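Local coordinates for protein arabinogalactan endo-1,4-beta-galactosidase (Ignisphaera aggregans, PDB 7OSK) that probably hydrolyses internal beta-1,4-galactosidic bonds of arabinogalactan, this chain being the calcium-binding family 53 catalytic domain of a longer hyperthermostable archaeal enzyme, at residues A164-T169 / V220-P225; V186-E191 / G211-A216; Y263-G268 / N307-R312; T293-T298 / D313-G318. All blocks are in the same frame, centred on the assembly; numbering follows the deposited sequence.

Overall arrangement
All four contacts belong to one eight-stranded TIM barrel. Contacts 1 and 2 share helix 206-223: contact 2 joins it to strand 185-188 and contact 1 to helix 158-178. Their centres are about 10 Å apart, and V165 of contact 1 packs on L212 and A215 of contact 2. Contacts 3 and 4, with centres about 5 Å apart, interlock on another part of the barrel, their segments alternating along the chain. The centres of contacts 1 and 3 are about 36 Å apart, on opposite sides of the chain's centre. N307 of contact 3 binds calcium, whereas the L314 side chain of contact 4 stays about 13 Å from that ion.

Contact 1. Residues A164-T169 / V220-P225; sequences AVYNWT and VKDVNP
Y166 reaches across from helix 158-178 to D222, in the last turn of helix 206-223, and its hydroxyl meets the carboxylate almost within the plane of its own ring. The flat groups are strongly turned against each other: ring and carboxylate planes stand 76° apart, and the two side chains run roughly at right angles. Y166 OH donates to D222 OD2 over 2.8 Å. It approaches that oxygen on its anti side, lying 31° out of the carboxylate plane. Tyrosine suits the place because its long, stiff ring can bridge the interval between helices and still end in a donor. Its CG is anti to the backbone N (chi1 173°), which carries the hydroxyl over to D222, while aspartate, short and charged, fits a position facing solvent.

Deeper between the helices the meeting is apolar. T169 CG2 lies 3.9 Å from V220 CG2, a methyl-to-methyl approach at a slant. Threonine serves both needs here: its methyl turns to the valine, while OG1 bonds back to V165 O in its own helix and also to Y137 OH, so the buried hydroxyl is satisfied. V165 O thereby accepts from both the backbone N and the OG1 of T169. V220 also touches L173, and V223 packs on Y170 and L173, which extends the apolar seam along helix 158-178.

A mostly buried apolar strip, with one tyrosine-aspartate hydrogen bond at its outer margin, is thus what joins these two neighbours in the ring of helices surrounding a TIM barrel.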
loop_
_atom_site.group_PDB
_atom_site.type_symbol
_atom_site.label_atom_id
_atom_site.label_comp_id
_atom_site.label_asym_id
_atom_site.label_seq_id
_atom_site.Cartn_x
_atom_site.Cartn_y
_atom_site.Cartn_z
ATOM N N ALA A 164 -23.288 -5.803 -5.571
ATOM C CA ALA A 164 -22.299 -5.158 -6.429
ATOM C C ALA A 164 -20.874 -5.461 -5.978
ATOM O O ALA A 164 -20.028 -5.828 -6.794
ATOM C CB ALA A 164 -22.529 -3.655 -6.466
ATOM N N VAL A 165 -20.604 -5.303 -4.684
ATOM C CA VAL A 165 -19.266 -5.558 -4.158
ATOM C C VAL A 165 -18.881 -7.022 -4.341
ATOM O O VAL A 165 -17.721 -7.332 -4.613
ATOM C CB VAL A 165 -19.147 -5.184 -2.663
ATOM C CG1 VAL A 165 -19.192 -3.676 -2.494
ATOM C CG2 VAL A 165 -20.237 -5.856 -1.837
ATOM N N TYR A 166 -19.852 -7.917 -4.208
ATOM C CA TYR A 166 -19.583 -9.339 -4.363
ATOM C C TYR A 166 -19.264 -9.675 -5.813
ATOM O O TYR A 166 -18.213 -10.246 -6.108
ATOM C CB TYR A 166 -20.768 -10.183 -3.890
ATOM C CG TYR A 166 -20.585 -11.656 -4.184
ATOM C CD1 TYR A 166 -19.844 -12.467 -3.333
ATOM C CD2 TYR A 166 -21.139 -12.234 -5.321
ATOM C CE1 TYR A 166 -19.667 -13.811 -3.602
ATOM C CE2 TYR A 166 -20.966 -13.576 -5.597
ATOM C CZ TYR A 166 -20.229 -14.360 -4.735
ATOM O OH TYR A 166 -20.055 -15.697 -5.005
ATOM N N ASN A 167 -20.176 -9.316 -6.711
ATOM C CA ASN A 167 -20.047 -9.671 -8.118
ATOM C C ASN A 167 -18.847 -9.011 -8.785
ATOM O O ASN A 167 -18.234 -9.590 -9.681
ATOM C CB ASN A 167 -21.319 -9.299 -8.876
ATOM C CG ASN A 167 -21.312 -9.809 -10.299
ATOM O OD1 ASN A 167 -20.978 -9.079 -11.235
ATOM N ND2 ASN A 167 -21.674 -11.076 -10.472
ATOM N N TRP A 168 -18.511 -7.801 -8.352
ATOM C CA TRP A 168 -17.368 -7.094 -8.913
ATOM C C TRP A 168 -16.065 -7.701 -8.407
ATOM O O TRP A 168 -15.139 -7.927 -9.185
ATOM C CB TRP A 168 -17.416 -5.603 -8.572
ATOM C CG TRP A 168 -16.297 -4.837 -9.204
ATOM C CD1 TRP A 168 -16.280 -4.293 -10.455
ATOM C CD2 TRP A 168 -15.024 -4.540 -8.620
ATOM N NE1 TRP A 168 -15.075 -3.674 -10.687
ATOM C CE2 TRP A 168 -14.286 -3.810 -9.576
ATOM C CE3 TRP A 168 -14.435 -4.818 -7.383
ATOM C CZ2 TRP A 168 -12.993 -3.355 -9.331
ATOM C CZ3 TRP A 168 -13.150 -4.365 -7.142
ATOM C CH2 TRP A 168 -12.443 -3.642 -8.112
ATOM N N THR A 169 -16.000 -7.964 -7.105
ATOM C CA THR A 169 -14.816 -8.564 -6.501
ATOM C C THR A 169 -14.558 -9.948 -7.079
ATOM O O THR A 169 -13.414 -10.309 -7.360
ATOM C CB THR A 169 -14.955 -8.681 -4.973
ATOM O OG1 THR A 169 -15.195 -7.384 -4.413
ATOM C CG2 THR A 169 -13.689 -9.269 -4.356
ATOM N N VAL A 220 -13.911 -13.150 -2.453
ATOM C CA VAL A 220 -12.512 -13.559 -2.526
ATOM C C VAL A 220 -12.357 -15.063 -2.317
ATOM O O VAL A 220 -11.642 -15.735 -3.063
ATOM C CB VAL A 220 -11.651 -12.829 -1.473
ATOM C CG1 VAL A 220 -10.191 -13.272 -1.573
ATOM C CG2 VAL A 220 -11.766 -11.324 -1.635
ATOM N N LYS A 221 -13.032 -15.582 -1.295
ATOM C CA LYS A 221 -12.879 -16.977 -0.894
ATOM C C LYS A 221 -13.505 -17.911 -1.932
ATOM O O LYS A 221 -13.058 -19.046 -2.106
ATOM C CB LYS A 221 -13.514 -17.219 0.484
ATOM C CG LYS A 221 -13.198 -16.148 1.540
ATOM C CD LYS A 221 -11.993 -16.502 2.391
ATOM C CE LYS A 221 -12.336 -17.530 3.460
ATOM N NZ LYS A 221 -12.566 -16.889 4.787
ATOM N N ASP A 222 -14.536 -17.429 -2.622
ATOM C CA ASP A 222 -15.210 -18.215 -3.655
ATOM C C ASP A 222 -14.312 -18.394 -4.880
ATOM O O ASP A 222 -14.423 -19.388 -5.600
ATOM C CB ASP A 222 -16.529 -17.554 -4.067
ATOM C CG ASP A 222 -17.616 -17.705 -3.016
ATOM O OD1 ASP A 222 -17.561 -18.665 -2.219
ATOM O OD2 ASP A 222 -18.536 -16.860 -2.999
ATOM N N VAL A 223 -13.429 -17.428 -5.116
ATOM C CA VAL A 223 -12.434 -17.549 -6.176
ATOM C C VAL A 223 -11.319 -18.472 -5.699
ATOM O O VAL A 223 -10.859 -19.344 -6.437
ATOM C CB VAL A 223 -11.841 -16.179 -6.578
ATOM C CG1 VAL A 223 -10.872 -16.336 -7.746
ATOM C CG2 VAL A 223 -12.948 -15.200 -6.939
ATOM N N ASN A 224 -10.898 -18.274 -4.454
ATOM C CA ASN A 224 -9.855 -19.092 -3.848
ATOM C C ASN A 224 -9.826 -18.859 -2.334
ATOM O O ASN A 224 -9.581 -17.738 -1.892
ATOM C CB ASN A 224 -8.494 -18.768 -4.472
ATOM C CG ASN A 224 -7.400 -19.713 -4.018
ATOM O OD1 ASN A 224 -7.010 -19.714 -2.850
ATOM N ND2 ASN A 224 -6.880 -20.508 -4.949
ATOM N N PRO A 225 -10.070 -19.912 -1.530
ATOM C CA PRO A 225 -10.188 -19.681 -0.087
ATOM C C PRO A 225 -8.839 -19.613 0.632
ATOM O O PRO A 225 -8.814 -19.527 1.862
ATOM C CB PRO A 225 -11.002 -20.893 0.396
ATOM C CG PRO A 225 -11.076 -21.862 -0.801
ATOM C CD PRO A 225 -10.129 -21.350 -1.831
#

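Contact 2. Residues V186-E191 / G211-A216; sequences VQIGNE and GLLKAA
I188, on strand 185-188, pushes one methyl toward helix 206-223, where L213 and A216 receive it. The direct interaction is entirely apolar. I188 CG2 lies 3.6 Å from L213 CD1 and 3.9 Å from A216 CB, so a single branch touches both helix residues. That branch stands anti to the backbone N, with CG1 beside the N instead (chi1 -48°), and this sends CG2 out to the helix. L213 and A216 are three residues apart and therefore share one helical face. The leucine extends its CD1 branch inward, whereas alanine, ending at CB, lets the helix backbone come near: the CA atoms of I188 and A216 are 7.0 Å apart.

The polar interactions belong to each element separately. I188 keeps backbone hydrogen bonding with V230 of the adjacent strand. In the helix, A216 N bonds to L212 O. At G189 the backbone turns with positive phi (85°), angles that would press a CB against the preceding carbonyl oxygen, so glycine suits the bend.

With no hydrogen bond linking the segments, the strand and helix of this beta-alpha-beta unit are held here by the shape and burial of aliphatic groups, while backbone bonding is left to sheet and helix. Such a contact depends on exclusion of water rather than on the direction of bonds.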
loop_
_atom_site.group_PDB
_atom_site.type_symbol
_atom_site.label_atom_id
_atom_site.label_comp_id
_atom_site.label_asym_id
_atom_site.label_seq_id
_atom_site.Cartn_x
_atom_site.Cartn_y
_atom_site.Cartn_z
ATOM N N VAL A 186 -5.334 -10.059 -0.381
ATOM C CA VAL A 186 -6.290 -9.045 -0.801
ATOM C C VAL A 186 -6.593 -8.110 0.363
ATOM O O VAL A 186 -6.724 -8.540 1.508
ATOM C CB VAL A 186 -7.593 -9.682 -1.327
ATOM C CG1 VAL A 186 -8.683 -8.624 -1.527
ATOM C CG2 VAL A 186 -7.319 -10.419 -2.629
ATOM N N GLN A 187 -6.699 -6.825 0.048
ATOM C CA GLN A 187 -6.944 -5.794 1.046
ATOM C C GLN A 187 -8.317 -5.165 0.837
ATOM O O GLN A 187 -8.523 -4.368 -0.076
ATOM C CB GLN A 187 -5.827 -4.749 0.983
ATOM C CG GLN A 187 -6.140 -3.424 1.651
ATOM C CD GLN A 187 -4.923 -2.516 1.809
ATOM O OE1 GLN A 187 -5.072 -1.328 2.094
ATOM N NE2 GLN A 187 -3.721 -3.065 1.632
ATOM N N ILE A 188 -9.253 -5.541 1.703
ATOM C CA ILE A 188 -10.644 -5.125 1.572
ATOM C C ILE A 188 -10.799 -3.654 1.952
ATOM O O ILE A 188 -11.020 -3.319 3.116
ATOM C CB ILE A 188 -11.586 -5.982 2.459
ATOM C CG1 ILE A 188 -11.294 -7.478 2.296
ATOM C CG2 ILE A 188 -13.046 -5.684 2.137
ATOM C CD1 ILE A 188 -11.502 -8.012 0.891
ATOM N N GLY A 189 -10.682 -2.777 0.959
ATOM C CA GLY A 189 -10.753 -1.347 1.195
ATOM C C GLY A 189 -9.399 -0.795 1.593
ATOM O O GLY A 189 -8.520 -1.553 2.003
ATOM N N ASN A 190 -9.225 0.520 1.471
ATOM C CA ASN A 190 -7.968 1.163 1.852
ATOM C C ASN A 190 -8.154 2.103 3.031
ATOM O O ASN A 190 -8.873 3.099 2.935
ATOM C CB ASN A 190 -7.364 1.935 0.677
ATOM C CG ASN A 190 -5.922 2.343 0.934
ATOM O OD1 ASN A 190 -5.028 1.499 0.965
ATOM N ND2 ASN A 190 -5.692 3.639 1.125
ATOM N N GLU A 191 -7.481 1.784 4.133
ATOM C CA GLU A 191 -7.576 2.559 5.364
ATOM C C GLU A 191 -9.040 2.792 5.733
ATOM O O GLU A 191 -9.534 3.921 5.720
ATOM C CB GLU A 191 -6.830 3.885 5.214
ATOM C CG GLU A 191 -5.343 3.712 4.947
ATOM C CD GLU A 191 -4.606 5.029 4.805
ATOM O OE1 GLU A 191 -5.229 6.091 5.003
ATOM O OE2 GLU A 191 -3.397 4.999 4.500
ATOM N N GLY A 211 -21.809 -5.876 6.527
ATOM C CA GLY A 211 -22.434 -6.607 5.442
ATOM C C GLY A 211 -21.643 -6.459 4.156
ATOM O O GLY A 211 -21.419 -7.435 3.442
ATOM N N LEU A 212 -21.220 -5.233 3.863
ATOM C CA LEU A 212 -20.433 -4.959 2.667
ATOM C C LEU A 212 -19.031 -5.539 2.793
ATOM O O LEU A 212 -18.467 -6.040 1.821
ATOM C CB LEU A 212 -20.355 -3.451 2.410
ATOM C CG LEU A 212 -21.668 -2.781 1.998
ATOM C CD1 LEU A 212 -21.511 -1.268 1.942
ATOM C CD2 LEU A 212 -22.149 -3.313 0.658
ATOM N N LEU A 213 -18.470 -5.469 3.993
ATOM C CA LEU A 213 -17.136 -5.999 4.236
ATOM C C LEU A 213 -17.146 -7.515 4.067
ATOM O O LEU A 213 -16.263 -8.083 3.425
ATOM C CB LEU A 213 -16.652 -5.613 5.636
ATOM C CG LEU A 213 -15.170 -5.270 5.814
ATOM C CD1 LEU A 213 -14.726 -4.159 4.875
ATOM C CD2 LEU A 213 -14.910 -4.865 7.256
ATOM N N LYS A 214 -18.159 -8.164 4.633
ATOM C CA LYS A 214 -18.319 -9.610 4.501
ATOM C C LYS A 214 -18.575 -10.026 3.054
ATOM O O LYS A 214 -18.074 -11.052 2.599
ATOM C CB LYS A 214 -19.467 -10.100 5.383
ATOM C CG LYS A 214 -19.127 -10.205 6.862
ATOM C CD LYS A 214 -20.312 -10.732 7.657
ATOM C CE LYS A 214 -19.951 -10.956 9.116
ATOM N NZ LYS A 214 -21.121 -11.415 9.911
ATOM N N ALA A 215 -19.364 -9.226 2.343
ATOM C CA ALA A 215 -19.733 -9.522 0.962
ATOM C C ALA A 215 -18.509 -9.617 0.058
ATOM O O ALA A 215 -18.411 -10.514 -0.783
ATOM C CB ALA A 215 -20.684 -8.466 0.439
ATOM N N ALA A 216 -17.582 -8.681 0.228
ATOM C CA ALA A 216 -16.339 -8.697 -0.529
ATOM C C ALA A 216 -15.524 -9.934 -0.183
ATOM O O ALA A 216 -14.990 -10.600 -1.065
ATOM C CB ALA A 216 -15.537 -7.445 -0.256
#

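Contact 3. Residues Y263-G268 / N307-R312; sequences YPYWHG and NIFGSR. With CA (calcium ion), chain C.
Y265 and F309 form an offset edge-to-face pair, with the edge of F309 toward the face of Y265. Their centroids are 4.8 Å apart and the planes 70° from each other. Followed outward, Y265 first packs its CB against the carbonyl oxygen of L314. CG lies between the backbone N and the carbonyl carbon (chi1 43°), the crowded position, which turns the ring toward F309. Along one flank Y265 CD2 comes 3.2 Å from F309 CE2, and the next atom, Y265 CE2, is 3.5 Å from F309 CD2. On the other flank Y265 CE1 sits over the centre of the W266 ring, 3.7 Å above its plane. At the tip, OH is hydrogen-bonded to Q375 NE2. Tyrosine fits because this buried side chain needs flat apolar faces along its length and a polar end. With an alanine here, F309 would probably lose the face it packs against and Q375 its hydroxyl partner, leaving a gap between the two loops.

Beside this pair, W266 and I308 meet at about a right angle, W266 CZ2 being 3.4 Å from I308 CG2. I308, the residue after the metal ligand, is beta-branched and offers its CG2 methyl to the indole.

That ligand is N307, whose OD1 binds calcium at 2.5 Å. D301, D303, H305, N370 and E373 complete the site, H305 and N370 through backbone oxygens. The contact therefore ties the turn after the sixth strand to the calcium-binding loop after the seventh, among the beta-to-alpha loops of this family 53 TIM barrel.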
loop_
_atom_site.group_PDB
_atom_site.type_symbol
_atom_site.label_atom_id
_atom_site.label_comp_id
_atom_site.label_asym_id
_atom_site.label_seq_id
_atom_site.Cartn_x
_atom_site.Cartn_y
_atom_site.Cartn_z
ATOM N N TYR A 263 3.119 6.552 8.605
ATOM C CA TYR A 263 3.982 7.648 8.190
ATOM C C TYR A 263 4.395 8.416 9.447
ATOM O O TYR A 263 3.558 9.084 10.058
ATOM C CB TYR A 263 3.266 8.568 7.201
ATOM C CG TYR A 263 2.846 7.877 5.920
ATOM C CD1 TYR A 263 3.770 7.605 4.919
ATOM C CD2 TYR A 263 1.525 7.497 5.712
ATOM C CE1 TYR A 263 3.393 6.976 3.752
ATOM C CE2 TYR A 263 1.138 6.868 4.546
ATOM C CZ TYR A 263 2.075 6.610 3.570
ATOM O OH TYR A 263 1.687 5.984 2.409
ATOM N N PRO A 264 5.676 8.310 9.850
ATOM C CA PRO A 264 6.123 8.891 11.125
ATOM C C PRO A 264 5.794 10.374 11.279
ATOM O O PRO A 264 5.502 10.831 12.385
ATOM C CB PRO A 264 7.642 8.689 11.091
ATOM C CG PRO A 264 7.866 7.580 10.147
ATOM C CD PRO A 264 6.798 7.701 9.112
ATOM N N TYR A 265 5.841 11.111 10.173
ATOM C CA TYR A 265 5.600 12.552 10.194
ATOM C C TYR A 265 4.113 12.888 10.329
ATOM O O TYR A 265 3.733 14.060 10.314
ATOM C CB TYR A 265 6.174 13.208 8.929
ATOM C CG TYR A 265 5.906 12.457 7.637
ATOM C CD1 TYR A 265 4.687 12.572 6.977
ATOM C CD2 TYR A 265 6.876 11.637 7.076
ATOM C CE1 TYR A 265 4.445 11.890 5.794
ATOM C CE2 TYR A 265 6.644 10.953 5.897
ATOM C CZ TYR A 265 5.429 11.084 5.261
ATOM O OH TYR A 265 5.201 10.401 4.090
ATOM N N TRP A 266 3.282 11.859 10.466
ATOM C CA TRP A 266 1.838 12.028 10.593
ATOM C C TRP A 266 1.282 11.278 11.793
ATOM O O TRP A 266 0.442 11.798 12.523
ATOM C CB TRP A 266 1.126 11.531 9.332
ATOM C CG TRP A 266 1.086 12.500 8.197
ATOM C CD1 TRP A 266 1.269 13.850 8.257
ATOM C CD2 TRP A 266 0.839 12.189 6.822
ATOM N NE1 TRP A 266 1.152 14.399 7.003
ATOM C CE2 TRP A 266 0.890 13.399 6.105
ATOM C CE3 TRP A 266 0.583 11.003 6.127
ATOM C CZ2 TRP A 266 0.692 13.459 4.728
ATOM C CZ3 TRP A 266 0.388 11.064 4.760
ATOM C CH2 TRP A 266 0.444 12.283 4.074
ATOM N N HIS A 267 1.757 10.054 11.987
ATOM C CA HIS A 267 1.090 9.104 12.869
ATOM C C HIS A 267 1.796 8.905 14.207
ATOM O O HIS A 267 1.178 8.451 15.168
ATOM C CB HIS A 267 0.944 7.767 12.142
ATOM C CG HIS A 267 0.061 7.839 10.933
ATOM N ND1 HIS A 267 0.342 7.170 9.764
ATOM C CD2 HIS A 267 -1.100 8.503 10.717
ATOM C CE1 HIS A 267 -0.605 7.419 8.877
ATOM N NE2 HIS A 267 -1.493 8.224 9.431
ATOM N N GLY A 268 3.080 9.244 14.275
ATOM C CA GLY A 268 3.793 9.226 15.541
ATOM C C GLY A 268 5.238 8.772 15.463
ATOM O O GLY A 268 5.807 8.618 14.382
ATOM N N ASN A 307 5.633 19.289 -2.677
ATOM C CA ASN A 307 5.473 17.963 -2.096
ATOM C C ASN A 307 4.852 18.014 -0.706
ATOM O O ASN A 307 4.863 19.049 -0.045
ATOM C CB ASN A 307 6.826 17.246 -2.028
ATOM C CG ASN A 307 7.588 17.309 -3.339
ATOM O OD1 ASN A 307 7.127 16.810 -4.368
ATOM N ND2 ASN A 307 8.771 17.914 -3.306
ATOM N N ILE A 308 4.308 16.883 -0.280
ATOM C CA ILE A 308 3.748 16.741 1.056
ATOM C C ILE A 308 4.871 16.848 2.085
ATOM O O ILE A 308 4.729 17.507 3.117
ATOM C CB ILE A 308 2.995 15.401 1.189
ATOM C CG1 ILE A 308 1.620 15.525 0.530
ATOM C CG2 ILE A 308 2.838 14.992 2.649
ATOM C CD1 ILE A 308 1.056 14.225 0.015
ATOM N N PHE A 309 5.984 16.182 1.791
ATOM C CA PHE A 309 7.210 16.316 2.576
ATOM C C PHE A 309 8.004 17.508 2.034
ATOM O O PHE A 309 8.867 17.360 1.168
ATOM C CB PHE A 309 8.025 15.017 2.518
ATOM C CG PHE A 309 8.744 14.681 3.798
ATOM C CD1 PHE A 309 9.515 15.623 4.459
ATOM C CD2 PHE A 309 8.642 13.412 4.344
ATOM C CE1 PHE A 309 10.177 15.298 5.636
ATOM C CE2 PHE A 309 9.302 13.084 5.518
ATOM C CZ PHE A 309 10.067 14.029 6.163
ATOM N N GLY A 310 7.696 18.694 2.553
ATOM C CA GLY A 310 8.157 19.936 1.952
ATOM C C GLY A 310 9.270 20.642 2.697
ATOM O O GLY A 310 10.325 20.921 2.129
ATOM N N SER A 311 9.025 20.942 3.969
ATOM C CA SER A 311 9.974 21.682 4.790
ATOM C C SER A 311 10.535 20.799 5.894
ATOM O O SER A 311 10.079 19.672 6.089
ATOM C CB SER A 311 9.296 22.909 5.394
ATOM O OG SER A 311 8.085 22.540 6.030
ATOM N N ARG A 312 11.517 21.321 6.625
ATOM C CA ARG A 312 12.084 20.610 7.768
ATOM C C ARG A 312 11.016 20.337 8.834
ATOM O O ARG A 312 11.250 19.586 9.780
ATOM C CB ARG A 312 13.245 21.406 8.374
ATOM C CG ARG A 312 14.593 21.217 7.674
ATOM C CD ARG A 312 14.759 22.119 6.455
ATOM N NE ARG A 312 16.134 22.102 5.954
ATOM C CZ ARG A 312 16.573 22.831 4.930
ATOM N NH1 ARG A 312 15.749 23.644 4.283
ATOM N NH2 ARG A 312 17.844 22.747 4.553
HETATM CA CA CA C . 7.186 17.530 -6.760
#

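Contact 4. Residues T293-T298 / D313-G318; sequences TAYAWT and DLEVKG
Y295 directs its phenol at the helix 312-318, where G318 and E315 receive it. The ring comes edge-on, with G318 CA near its plane: Y295 CE1 is 3.7 Å and Y295 OH 3.5 Å from that carbon. CG stands roughly anti to the backbone N (chi1 -151°), and the hydroxyl end thereby draws nearer to the helix than the root of the side chain does. Glycine suits position 318, since a CB there would collide with Y295 CE1.

E315 contributes chiefly backbone. Its carbonyl O lies 3.3 Å from Y295 OH, but the angle is too poor for a hydrogen bond. Its CG is 4.3 Å from the same hydroxyl, and its carboxylate turns to a different partner, OE2 accepting from A322 N.

The Y295 ring also meets F309 edge-to-face and packs on Y265 of helix 264-267. Were Y295 an alanine, the bare backbone of G318 would probably face a gap and F309 would be left without this ring partner. Y295 N is held by Y351 OH. The loop leaving strand 287-293 lies here among helix 264-267, helix 312-318 and helix 324-342, whose Q327 makes a weak bond to Y295 O.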
loop_
_atom_site.group_PDB
_atom_site.type_symbol
_atom_site.label_atom_id
_atom_site.label_comp_id
_atom_site.label_asym_id
_atom_site.label_seq_id
_atom_site.Cartn_x
_atom_site.Cartn_y
_atom_site.Cartn_z
ATOM N N THR A 293 4.036 2.975 4.144
ATOM C CA THR A 293 4.984 3.759 4.917
ATOM C C THR A 293 5.982 4.391 3.959
ATOM O O THR A 293 6.232 3.860 2.876
ATOM C CB THR A 293 5.721 2.904 5.968
ATOM O OG1 THR A 293 6.569 3.743 6.760
ATOM C CG2 THR A 293 6.560 1.821 5.305
ATOM N N ALA A 294 6.545 5.529 4.349
ATOM C CA ALA A 294 7.520 6.209 3.508
ATOM C C ALA A 294 8.250 7.294 4.275
ATOM O O ALA A 294 7.816 7.709 5.348
ATOM C CB ALA A 294 6.842 6.803 2.285
ATOM N N TYR A 295 9.367 7.745 3.718
ATOM C CA TYR A 295 10.095 8.875 4.274
ATOM C C TYR A 295 10.851 9.600 3.172
ATOM O O TYR A 295 10.990 9.083 2.062
ATOM C CB TYR A 295 11.062 8.423 5.367
ATOM C CG TYR A 295 11.309 9.492 6.400
ATOM C CD1 TYR A 295 10.363 9.766 7.378
ATOM C CD2 TYR A 295 12.477 10.239 6.391
ATOM C CE1 TYR A 295 10.575 10.745 8.321
ATOM C CE2 TYR A 295 12.701 11.224 7.333
ATOM C CZ TYR A 295 11.743 11.474 8.297
ATOM O OH TYR A 295 11.948 12.451 9.243
ATOM N N ALA A 296 11.336 10.796 3.489
ATOM C CA ALA A 296 11.998 11.637 2.502
ATOM C C ALA A 296 13.495 11.359 2.429
ATOM O O ALA A 296 14.187 11.367 3.447
ATOM C CB ALA A 296 11.752 13.100 2.817
ATOM N N TRP A 297 13.985 11.107 1.217
ATOM C CA TRP A 297 15.418 10.983 0.974
ATOM C C TRP A 297 16.014 12.351 0.646
ATOM O O TRP A 297 17.234 12.504 0.562
ATOM C CB TRP A 297 15.697 9.990 -0.160
ATOM C CG TRP A 297 15.061 10.360 -1.479
ATOM C CD1 TRP A 297 13.792 10.072 -1.885
ATOM C CD2 TRP A 297 15.672 11.079 -2.558
ATOM N NE1 TRP A 297 13.572 10.571 -3.146
ATOM C CE2 TRP A 297 14.711 11.194 -3.581
ATOM C CE3 TRP A 297 16.937 11.640 -2.756
ATOM C CZ2 TRP A 297 14.974 11.846 -4.784
ATOM C CZ3 TRP A 297 17.196 12.286 -3.950
ATOM C CH2 TRP A 297 16.219 12.383 -4.948
ATOM N N THR A 298 15.142 13.341 0.466
ATOM C CA THR A 298 15.560 14.716 0.217
ATOM C C THR A 298 14.389 15.661 0.458
ATOM O O THR A 298 13.261 15.218 0.655
ATOM C CB THR A 298 16.082 14.911 -1.220
ATOM O OG1 THR A 298 16.455 16.282 -1.416
ATOM C CG2 THR A 298 15.016 14.532 -2.236
ATOM N N ASP A 313 9.856 20.969 8.679
ATOM C CA ASP A 313 8.696 20.727 9.532
ATOM C C ASP A 313 8.410 19.238 9.734
ATOM O O ASP A 313 8.375 18.754 10.863
ATOM C CB ASP A 313 7.466 21.415 8.930
ATOM C CG ASP A 313 6.167 20.959 9.564
ATOM O OD1 ASP A 313 6.152 20.685 10.782
ATOM O OD2 ASP A 313 5.149 20.885 8.842
ATOM N N LEU A 314 8.197 18.512 8.642
ATOM C CA LEU A 314 7.877 17.090 8.733
ATOM C C LEU A 314 9.088 16.266 9.167
ATOM O O LEU A 314 8.945 15.128 9.619
ATOM C CB LEU A 314 7.349 16.574 7.394
ATOM C CG LEU A 314 5.874 16.883 7.116
ATOM C CD1 LEU A 314 5.674 18.354 6.792
ATOM C CD2 LEU A 314 5.341 16.009 5.993
ATOM N N GLU A 315 10.275 16.850 9.033
ATOM C CA GLU A 315 11.518 16.159 9.360
ATOM C C GLU A 315 11.705 15.996 10.871
ATOM O O GLU A 315 12.338 15.040 11.321
ATOM C CB GLU A 315 12.713 16.910 8.757
ATOM C CG GLU A 315 14.057 16.215 8.959
ATOM C CD GLU A 315 15.222 16.992 8.371
ATOM O OE1 GLU A 315 15.310 18.215 8.612
ATOM O OE2 GLU A 315 16.059 16.378 7.676
ATOM N N VAL A 316 11.156 16.920 11.656
ATOM C CA VAL A 316 11.289 16.846 13.108
ATOM C C VAL A 316 10.199 15.954 13.699
ATOM O O VAL A 316 10.329 15.469 14.822
ATOM C CB VAL A 316 11.234 18.252 13.777
ATOM C CG1 VAL A 316 12.186 19.216 13.079
ATOM C CG2 VAL A 316 9.817 18.814 13.788
ATOM N N LYS A 317 9.124 15.745 12.943
ATOM C CA LYS A 317 8.057 14.843 13.367
ATOM C C LYS A 317 8.464 13.386 13.188
ATOM O O LYS A 317 8.122 12.528 14.004
ATOM C CB LYS A 317 6.774 15.104 12.579
ATOM C CG LYS A 317 6.173 16.482 12.766
ATOM C CD LYS A 317 4.836 16.572 12.049
ATOM C CE LYS A 317 4.249 17.971 12.106
ATOM N NZ LYS A 317 2.926 18.030 11.419
ATOM N N GLY A 318 9.188 13.111 12.107
ATOM C CA GLY A 318 9.558 11.751 11.765
ATOM C C GLY A 318 10.673 11.200 12.629
ATOM O O GLY A 318 10.822 9.984 12.760
#